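Local coordinates for protein 3-hydroxyacyl-CoA dehydrogenase (Brucella melitensis 64/150, PDB 4PN3) that probably catalyses the nicotinamide-cofactor-dependent oxidation of 3-hydroxyacyl-CoA to 3-ketoacyl-CoA, as a member of the short-chain dehydrogenase family with a Rossmann-type fold, at residues V41-N46 and R62-D67; P199-T204 and P226-P231. One frame throughout, in Å; residues are numbered along the deposited sequence.

Interaction 1. Residues V41-N46 and R62-D67; sequences VLLDVN and RFQRTD
The strand segments Val41-Asp44 and Arg62-Arg65 run parallel, 4.6 Å apart at their closest and splayed by 27°. Leu42 supplies both bonds at the regular end: its N donates to Arg62 O (2.8 Å), and its O receives Gln64 N (2.9 Å) almost in line with the carbonyl. Thr66 N reaches Asp44 O at 3.0 Å, from above the carbonyl plane, 53° out of it. The extended side chain of Arg65 adds a weak, bent bond from NE to Val45 O.

On the face carrying Leu42 and Asp44, Phe63 leans across to the neighbouring strand, its CG anti to the backbone N (chi1 169°). The ring passes Leu42 with CD1 close to that residue's O and CB, while Asp44 CB meets its edge in plane, 4.0 Å from Phe63 CE1. On the other face the CD2 methyl of Leu43 touches both Gln64 CB (3.8 Å) and Thr66 OG1 (3.5 Å).

The carboxylate of Asp44 is tied at both oxygens. Asp44 OD1 accepts from Asn46 N at 3.1 Å, closing an Asx turn, and OD2 takes the N of Gly22 in the glycine-rich turn. An acid at the end of this strand commonly binds the adenosine ribose in NAD-dependent relatives, and the place of Asp44 is consistent with that role. Asn46 OD1 then caps helix 47-57 through Ala49 N.

That helix carries the chain from one strand to the other in a beta-alpha-beta crossover. Strand 61-65 is outermost in this chain's parallel sheet, strand 15-19 flanks the far edge of 39-44, and helix 71-85 packs on Val41, Leu43 and Gln64.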
ATOM      1  N   VAL A  41      23.166 -22.858 -10.522  1.00 24.15           N
ATOM      2  CA  VAL A  41      23.422 -23.633  -9.345  1.00 23.98           C
ATOM      3  C   VAL A  41      22.122 -23.782  -8.545  1.00 23.22           C
ATOM      4  O   VAL A  41      21.619 -22.848  -7.976  1.00 22.92           O
ATOM      5  CB  VAL A  41      24.497 -22.966  -8.474  1.00 23.95           C
ATOM      6  CG1 VAL A  41      24.813 -23.785  -7.245  1.00 24.20           C
ATOM      7  CG2 VAL A  41      25.733 -22.731  -9.324  1.00 24.17           C
ATOM      8  N   LEU A  42      21.658 -25.002  -8.458  1.00 23.22           N
ATOM      9  CA  LEU A  42      20.501 -25.353  -7.664  1.00 23.17           C
ATOM     10  C   LEU A  42      20.848 -25.570  -6.193  1.00 23.25           C
ATOM     11  O   LEU A  42      21.692 -26.367  -5.871  1.00 23.23           O
ATOM     12  CB  LEU A  42      19.880 -26.663  -8.211  1.00 23.32           C
ATOM     13  CG  LEU A  42      19.212 -26.546  -9.579  1.00 23.19           C
ATOM     14  CD1 LEU A  42      20.199 -26.686 -10.703  1.00 23.30           C
ATOM     15  CD2 LEU A  42      18.150 -27.615  -9.705  1.00 23.49           C
ATOM     16  N   LEU A  43      20.083 -24.941  -5.319  1.00 23.44           N
ATOM     17  CA  LEU A  43      20.189 -25.190  -3.894  1.00 23.91           C
ATOM     18  C   LEU A  43      18.853 -25.711  -3.340  1.00 24.80           C
ATOM     19  O   LEU A  43      17.777 -25.145  -3.594  1.00 24.22           O
ATOM     20  CB  LEU A  43      20.570 -23.929  -3.162  1.00 23.35           C
ATOM     21  CG  LEU A  43      21.728 -23.117  -3.712  1.00 23.06           C
ATOM     22  CD1 LEU A  43      21.839 -21.795  -2.914  1.00 22.57           C
ATOM     23  CD2 LEU A  43      23.043 -23.882  -3.671  1.00 23.21           C
ATOM     24  N   ASP A  44      18.935 -26.776  -2.551  1.00 26.27           N
ATOM     25  CA  ASP A  44      17.760 -27.347  -1.870  1.00 27.63           C
ATOM     26  C   ASP A  44      18.234 -28.168  -0.695  1.00 29.21           C
ATOM     27  O   ASP A  44      19.377 -28.690  -0.722  1.00 28.29           O
ATOM     28  CB  ASP A  44      16.969 -28.203  -2.869  1.00 28.08           C
ATOM     29  CG  ASP A  44      15.490 -28.246  -2.578  1.00 28.43           C
ATOM     30  OD1 ASP A  44      15.100 -28.753  -1.495  1.00 29.01           O
ATOM     31  OD2 ASP A  44      14.703 -27.786  -3.434  1.00 28.76           O
ATOM     32  N   VAL A  45      17.376 -28.311   0.321  1.00 31.36           N
ATOM     33  CA  VAL A  45      17.690 -29.230   1.460  1.00 33.09           C
ATOM     34  C   VAL A  45      17.499 -30.688   1.045  1.00 35.59           C
ATOM     35  O   VAL A  45      18.079 -31.573   1.649  1.00 35.79           O
ATOM     36  CB  VAL A  45      16.897 -28.994   2.744  1.00 33.04           C
ATOM     37  CG1 VAL A  45      17.319 -27.663   3.272  1.00 32.46           C
ATOM     38  CG2 VAL A  45      15.383 -29.061   2.520  1.00 33.22           C
ATOM     39  N   ASN A  46      16.680 -30.927   0.028  1.00 37.85           N
ATOM     40  CA  ASN A  46      16.424 -32.294  -0.434  1.00 41.34           C
ATOM     41  C   ASN A  46      17.337 -32.711  -1.556  1.00 40.32           C
ATOM     42  O   ASN A  46      17.166 -32.282  -2.693  1.00 41.53           O
ATOM     43  CB  ASN A  46      14.971 -32.464  -0.886  1.00 44.02           C
ATOM     44  CG  ASN A  46      14.633 -33.917  -1.167  1.00 46.40           C
ATOM     45  OD1 ASN A  46      14.472 -34.321  -2.317  1.00 50.00           O
ATOM     46  ND2 ASN A  46      14.548 -34.716  -0.109  1.00 47.42           N
ATOM     47  N   ARG A  62      24.398 -27.326 -11.841  1.00 29.19           N
ATOM     48  CA  ARG A  62      25.010 -28.037 -10.695  1.00 29.11           C
ATOM     49  C   ARG A  62      24.045 -28.013  -9.527  1.00 29.16           C
ATOM     50  O   ARG A  62      23.154 -27.145  -9.472  1.00 28.55           O
ATOM     51  CB  ARG A  62      26.286 -27.349 -10.248  1.00 28.31           C
ATOM     52  CG  ARG A  62      27.349 -27.211 -11.327  1.00 28.12           C
ATOM     53  CD  ARG A  62      28.125 -28.524 -11.589  1.00 28.21           C
ATOM     54  NE  ARG A  62      29.178 -28.221 -12.544  1.00 27.99           N
ATOM     55  CZ  ARG A  62      29.026 -28.087 -13.867  1.00 27.69           C
ATOM     56  NH1 ARG A  62      27.857 -28.316 -14.465  1.00 27.50           N
ATOM     57  NH2 ARG A  62      30.059 -27.693 -14.596  1.00 27.49           N
ATOM     58  N   PHE A  63      24.202 -28.957  -8.611  1.00 29.34           N
ATOM     59  CA  PHE A  63      23.402 -28.988  -7.381  1.00 28.99           C
ATOM     60  C   PHE A  63      24.279 -28.939  -6.139  1.00 29.93           C
ATOM     61  O   PHE A  63      25.335 -29.559  -6.096  1.00 29.16           O
ATOM     62  CB  PHE A  63      22.565 -30.237  -7.302  1.00 28.97           C
ATOM     63  CG  PHE A  63      21.950 -30.432  -5.974  1.00 29.41           C
ATOM     64  CD1 PHE A  63      20.896 -29.610  -5.565  1.00 29.22           C
ATOM     65  CD2 PHE A  63      22.451 -31.370  -5.063  1.00 29.76           C
ATOM     66  CE1 PHE A  63      20.326 -29.763  -4.303  1.00 29.39           C
ATOM     67  CE2 PHE A  63      21.868 -31.528  -3.806  1.00 29.84           C
ATOM     68  CZ  PHE A  63      20.810 -30.719  -3.425  1.00 29.60           C
ATOM     69  N   GLN A  64      23.849 -28.172  -5.138  1.00 30.63           N
ATOM     70  CA  GLN A  64      24.566 -28.129  -3.844  1.00 32.11           C
ATOM     71  C   GLN A  64      23.566 -28.174  -2.688  1.00 32.36           C
ATOM     72  O   GLN A  64      22.717 -27.265  -2.559  1.00 31.50           O
ATOM     73  CB  GLN A  64      25.417 -26.856  -3.775  1.00 32.54           C
ATOM     74  CG  GLN A  64      26.044 -26.551  -2.426  1.00 33.06           C
ATOM     75  CD  GLN A  64      27.124 -27.533  -2.014  1.00 34.21           C
ATOM     76  OE1 GLN A  64      27.913 -28.007  -2.826  1.00 34.36           O
ATOM     77  NE2 GLN A  64      27.205 -27.786  -0.719  1.00 35.77           N
ATOM     78  N   ARG A  65      23.650 -29.216  -1.863  1.00 33.28           N
ATOM     79  CA  ARG A  65      22.741 -29.355  -0.753  1.00 34.54           C
ATOM     80  C   ARG A  65      22.910 -28.202   0.249  1.00 33.00           C
ATOM     81  O   ARG A  65      24.019 -27.874   0.605  1.00 33.70           O
ATOM     82  CB  ARG A  65      22.970 -30.624  -0.022  1.00 37.41           C
ATOM     83  CG  ARG A  65      21.791 -30.963   0.831  1.00 40.97           C
ATOM     84  CD  ARG A  65      22.145 -31.780   2.026  1.00 45.85           C
ATOM     85  NE  ARG A  65      20.981 -31.726   2.875  1.00 50.73           N
ATOM     86  CZ  ARG A  65      20.907 -32.413   3.982  1.00 58.33           C
ATOM     87  NH1 ARG A  65      21.931 -33.189   4.302  1.00 58.51           N
ATOM     88  NH2 ARG A  65      19.818 -32.339   4.748  1.00 65.09           N
ATOM     89  N   THR A  66      21.816 -27.603   0.689  1.00 30.72           N
ATOM     90  CA  THR A  66      21.883 -26.364   1.442  1.00 28.94           C
ATOM     91  C   THR A  66      20.674 -26.123   2.364  1.00 27.91           C
ATOM     92  O   THR A  66      19.536 -26.186   1.936  1.00 26.94           O
ATOM     93  CB  THR A  66      21.992 -25.156   0.484  1.00 28.64           C
ATOM     94  OG1 THR A  66      23.077 -25.354  -0.465  1.00 28.64           O
ATOM     95  CG2 THR A  66      22.211 -23.840   1.242  1.00 27.82           C
ATOM     96  N   ASP A  67      20.969 -25.820   3.627  1.00 26.75           N
ATOM     97  CA  ASP A  67      20.010 -25.233   4.532  1.00 26.04           C
ATOM     98  C   ASP A  67      20.184 -23.738   4.454  1.00 24.50           C
ATOM     99  O   ASP A  67      21.124 -23.186   5.029  1.00 24.07           O
ATOM    100  CB  ASP A  67      20.222 -25.734   5.978  1.00 26.46           C
ATOM    101  CG  ASP A  67      19.278 -25.076   6.977  1.00 27.01           C
ATOM    102  OD1 ASP A  67      18.482 -24.205   6.582  1.00 26.59           O
ATOM    103  OD2 ASP A  67      19.297 -25.446   8.175  1.00 27.81           O
TER

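Interaction 2. Residues P199-T204 and P226-P231; sequences PGIFKT and PRLGEP
The Pro-Gly pair at the end of strand 192-199, a recurrent feature of short-chain dehydrogenases near the cofactor, leads into Ile201-Lys203, which grip the backbone of Gly229 in the loop before helix 231-243. Two straight hydrogen bonds form a single bridge around Phe202: Gly229 N donates to Ile201 O (2.8 Å) in the carbonyl plane, and Lys203 N donates to Gly229 O (2.9 Å) nearly in line with the C=O.

Because Gly229 has no side chain, the Phe202 ring can lie directly against its backbone. Gly229 CA stands 3.9 Å from the centroid of the Phe202 ring in a CH-pi contact over one face, while Glu230 O comes to the edge in plane, 3.3 Å from Phe202 CE2. A chi1 of -82° sets CG anti to the carbonyl carbon and turns the ring back to Gly229, although CB itself points away from that segment. Phe202 also packs on Leu25 of helix 24-35 and on Met246 of the second subunit.

The Arg-Leu-Gly-Glu-Pro run is of a kind often seen in this family just before the helix that Pro231 begins, with Glu230 at its N-cap position. The Leu228 side chain crosses that of Ile201 obliquely, with CD2 3.6 Å from Ile201 CG2, and that of Lys203 at about a right angle, with CD1 3.7 Å from Lys203 CG. Lys203 then runs beside Glu230, pointing the same way; its NZ stays 4.8 Å from Glu230 OE1, so the opposite charges are near without touching.

Arg227 NH1 binds Leu228 O (3.1 Å) within the plane of its guanidinium. Its NH2 forms a salt bridge with Glu233 and also reaches Gln245 of the second subunit.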
ATOM      1  N   PRO A 199       3.717 -13.936  -5.193  1.00 21.86           N
ATOM      2  CA  PRO A 199       2.784 -14.829  -5.881  1.00 22.87           C
ATOM      3  C   PRO A 199       1.469 -15.068  -5.171  1.00 23.71           C
ATOM      4  O   PRO A 199       1.381 -14.998  -3.932  1.00 24.39           O
ATOM      5  CB  PRO A 199       3.554 -16.141  -6.028  1.00 22.89           C
ATOM      6  CG  PRO A 199       4.688 -16.063  -5.097  1.00 22.32           C
ATOM      7  CD  PRO A 199       4.921 -14.634  -4.726  1.00 21.74           C
ATOM      8  N   GLY A 200       0.423 -15.276  -5.981  1.00 24.93           N
ATOM      9  CA  GLY A 200      -0.899 -15.722  -5.503  1.00 25.44           C
ATOM     10  C   GLY A 200      -0.871 -17.229  -5.395  1.00 26.19           C
ATOM     11  O   GLY A 200       0.082 -17.794  -4.880  1.00 26.17           O
ATOM     12  N   ILE A 201      -1.914 -17.889  -5.863  1.00 27.12           N
ATOM     13  CA  ILE A 201      -2.032 -19.318  -5.714  1.00 27.72           C
ATOM     14  C   ILE A 201      -1.409 -20.014  -6.920  1.00 28.56           C
ATOM     15  O   ILE A 201      -1.883 -19.863  -8.052  1.00 28.89           O
ATOM     16  CB  ILE A 201      -3.480 -19.744  -5.581  1.00 28.69           C
ATOM     17  CG1 ILE A 201      -4.204 -18.907  -4.501  1.00 28.41           C
ATOM     18  CG2 ILE A 201      -3.560 -21.206  -5.207  1.00 29.40           C
ATOM     19  CD1 ILE A 201      -5.703 -19.150  -4.395  1.00 28.96           C
ATOM     20  N   PHE A 202      -0.341 -20.780  -6.661  1.00 28.29           N
ATOM     21  CA  PHE A 202       0.353 -21.525  -7.694  1.00 29.19           C
ATOM     22  C   PHE A 202       0.335 -23.039  -7.472  1.00 30.60           C
ATOM     23  O   PHE A 202       0.160 -23.508  -6.341  1.00 30.98           O
ATOM     24  CB  PHE A 202       1.780 -21.042  -7.812  1.00 28.24           C
ATOM     25  CG  PHE A 202       1.932 -19.807  -8.637  1.00 27.54           C
ATOM     26  CD1 PHE A 202       1.521 -18.583  -8.149  1.00 26.76           C
ATOM     27  CD2 PHE A 202       2.472 -19.870  -9.920  1.00 27.84           C
ATOM     28  CE1 PHE A 202       1.675 -17.441  -8.905  1.00 26.67           C
ATOM     29  CE2 PHE A 202       2.605 -18.735 -10.692  1.00 27.63           C
ATOM     30  CZ  PHE A 202       2.209 -17.513 -10.174  1.00 27.22           C
ATOM     31  N   LYS A 203       0.445 -23.792  -8.548  1.00 27.37           N
ATOM     32  CA  LYS A 203       0.604 -25.278  -8.439  1.00 30.31           C
ATOM     33  C   LYS A 203       1.932 -25.604  -7.812  1.00 30.79           C
ATOM     34  O   LYS A 203       2.868 -25.887  -8.512  1.00 30.92           O
ATOM     35  CB  LYS A 203       0.602 -25.995  -9.804  1.00 30.97           C
ATOM     36  CG  LYS A 203      -0.599 -26.864 -10.130  1.00 33.04           C
ATOM     37  CD  LYS A 203      -0.782 -26.909 -11.638  1.00 34.25           C
ATOM     38  CE  LYS A 203      -1.679 -28.020 -12.149  1.00 36.45           C
ATOM     39  NZ  LYS A 203      -3.076 -27.551 -12.416  1.00 36.89           N
ATOM     40  N   THR A 204       2.003 -25.527  -6.503  1.00 33.10           N
ATOM     41  CA  THR A 204       3.193 -25.953  -5.729  1.00 36.20           C
ATOM     42  C   THR A 204       3.045 -27.442  -5.349  1.00 37.70           C
ATOM     43  O   THR A 204       1.959 -27.976  -5.480  1.00 37.00           O
ATOM     44  CB  THR A 204       3.298 -25.150  -4.405  1.00 35.92           C
ATOM     45  OG1 THR A 204       2.116 -25.381  -3.616  1.00 37.79           O
ATOM     46  CG2 THR A 204       3.447 -23.628  -4.662  1.00 35.58           C
ATOM     47  N   PRO A 226      -9.101 -17.841 -13.928  1.00 29.47           N
ATOM     48  CA  PRO A 226      -9.631 -18.571 -12.783  1.00 29.37           C
ATOM     49  C   PRO A 226      -9.009 -19.957 -12.648  1.00 29.56           C
ATOM     50  O   PRO A 226      -9.697 -20.972 -12.742  1.00 30.45           O
ATOM     51  CB  PRO A 226     -11.125 -18.641 -13.098  1.00 29.62           C
ATOM     52  CG  PRO A 226     -11.177 -18.728 -14.590  1.00 29.63           C
ATOM     53  CD  PRO A 226      -9.979 -17.981 -15.120  1.00 29.70           C
ATOM     54  N   ARG A 227      -7.715 -20.000 -12.377  1.00 29.89           N
ATOM     55  CA  ARG A 227      -6.991 -21.273 -12.245  1.00 30.41           C
ATOM     56  C   ARG A 227      -5.785 -21.057 -11.365  1.00 31.07           C
ATOM     57  O   ARG A 227      -5.426 -19.909 -11.053  1.00 31.26           O
ATOM     58  CB  ARG A 227      -6.530 -21.741 -13.601  1.00 30.82           C
ATOM     59  CG  ARG A 227      -5.613 -20.748 -14.291  1.00 31.12           C
ATOM     60  CD  ARG A 227      -4.973 -21.336 -15.524  1.00 31.54           C
ATOM     61  NE  ARG A 227      -4.324 -20.296 -16.324  1.00 31.54           N
ATOM     62  CZ  ARG A 227      -3.110 -19.790 -16.118  1.00 31.14           C
ATOM     63  NH1 ARG A 227      -2.372 -20.159 -15.084  1.00 30.69           N
ATOM     64  NH2 ARG A 227      -2.630 -18.887 -16.978  1.00 31.30           N
ATOM     65  N   LEU A 228      -5.151 -22.160 -10.979  1.00 31.76           N
ATOM     66  CA  LEU A 228      -3.844 -22.121 -10.344  1.00 31.32           C
ATOM     67  C   LEU A 228      -2.814 -21.540 -11.292  1.00 29.34           C
ATOM     68  O   LEU A 228      -2.832 -21.790 -12.485  1.00 28.76           O
ATOM     69  CB  LEU A 228      -3.415 -23.516  -9.939  1.00 33.78           C
ATOM     70  CG  LEU A 228      -4.397 -24.284  -9.027  1.00 36.23           C
ATOM     71  CD1 LEU A 228      -3.842 -25.667  -8.732  1.00 37.14           C
ATOM     72  CD2 LEU A 228      -4.664 -23.535  -7.731  1.00 36.01           C
ATOM     73  N   GLY A 229      -1.928 -20.726 -10.757  1.00 27.96           N
ATOM     74  CA  GLY A 229      -0.828 -20.218 -11.557  1.00 27.47           C
ATOM     75  C   GLY A 229       0.187 -21.343 -11.866  1.00 26.48           C
ATOM     76  O   GLY A 229       0.361 -22.265 -11.070  1.00 25.89           O
ATOM     77  N   GLU A 230       0.806 -21.258 -13.041  1.00 25.98           N
ATOM     78  CA  GLU A 230       1.768 -22.243 -13.497  1.00 26.09           C
ATOM     79  C   GLU A 230       3.176 -21.744 -13.097  1.00 25.49           C
ATOM     80  O   GLU A 230       3.510 -20.542 -13.250  1.00 25.20           O
ATOM     81  CB  GLU A 230       1.610 -22.439 -15.061  1.00 27.32           C
ATOM     82  CG  GLU A 230       1.946 -23.815 -15.624  1.00 28.16           C
ATOM     83  CD  GLU A 230       1.058 -24.965 -15.120  1.00 28.83           C
ATOM     84  OE1 GLU A 230      -0.183 -24.922 -15.140  1.00 29.73           O
ATOM     85  OE2 GLU A 230       1.617 -25.993 -14.742  1.00 29.70           O
ATOM     86  N   PRO A 231       4.011 -22.632 -12.549  1.00 24.83           N
ATOM     87  CA  PRO A 231       5.334 -22.177 -12.087  1.00 24.16           C
ATOM     88  C   PRO A 231       6.125 -21.505 -13.179  1.00 23.57           C
ATOM     89  O   PRO A 231       6.943 -20.600 -12.887  1.00 23.28           O
ATOM     90  CB  PRO A 231       5.996 -23.476 -11.618  1.00 24.76           C
ATOM     91  CG  PRO A 231       4.869 -24.279 -11.074  1.00 25.05           C
ATOM     92  CD  PRO A 231       3.678 -23.957 -11.992  1.00 25.26           C
TER

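Interactions 1 and 2 occupy separate parts of one fold, with centres about 24 Å apart and nearest atoms about 12 Å apart. Both mix buried and more exposed residues, yet the contact of 41-46 with 62-67 belongs to the parallel sheet, whereas that of 199-204 with 226-231 joins two loops beyond it. Three backbone bonds link the former, two the latter, around a single bridge. An aromatic ring crosses to the partner segment in each: Phe63 meets Asp44 at its edge, whereas Phe202 has Gly229 over its face. Interaction 1 meets no other chain of the assembly, while interaction 2 lies at a subunit interface.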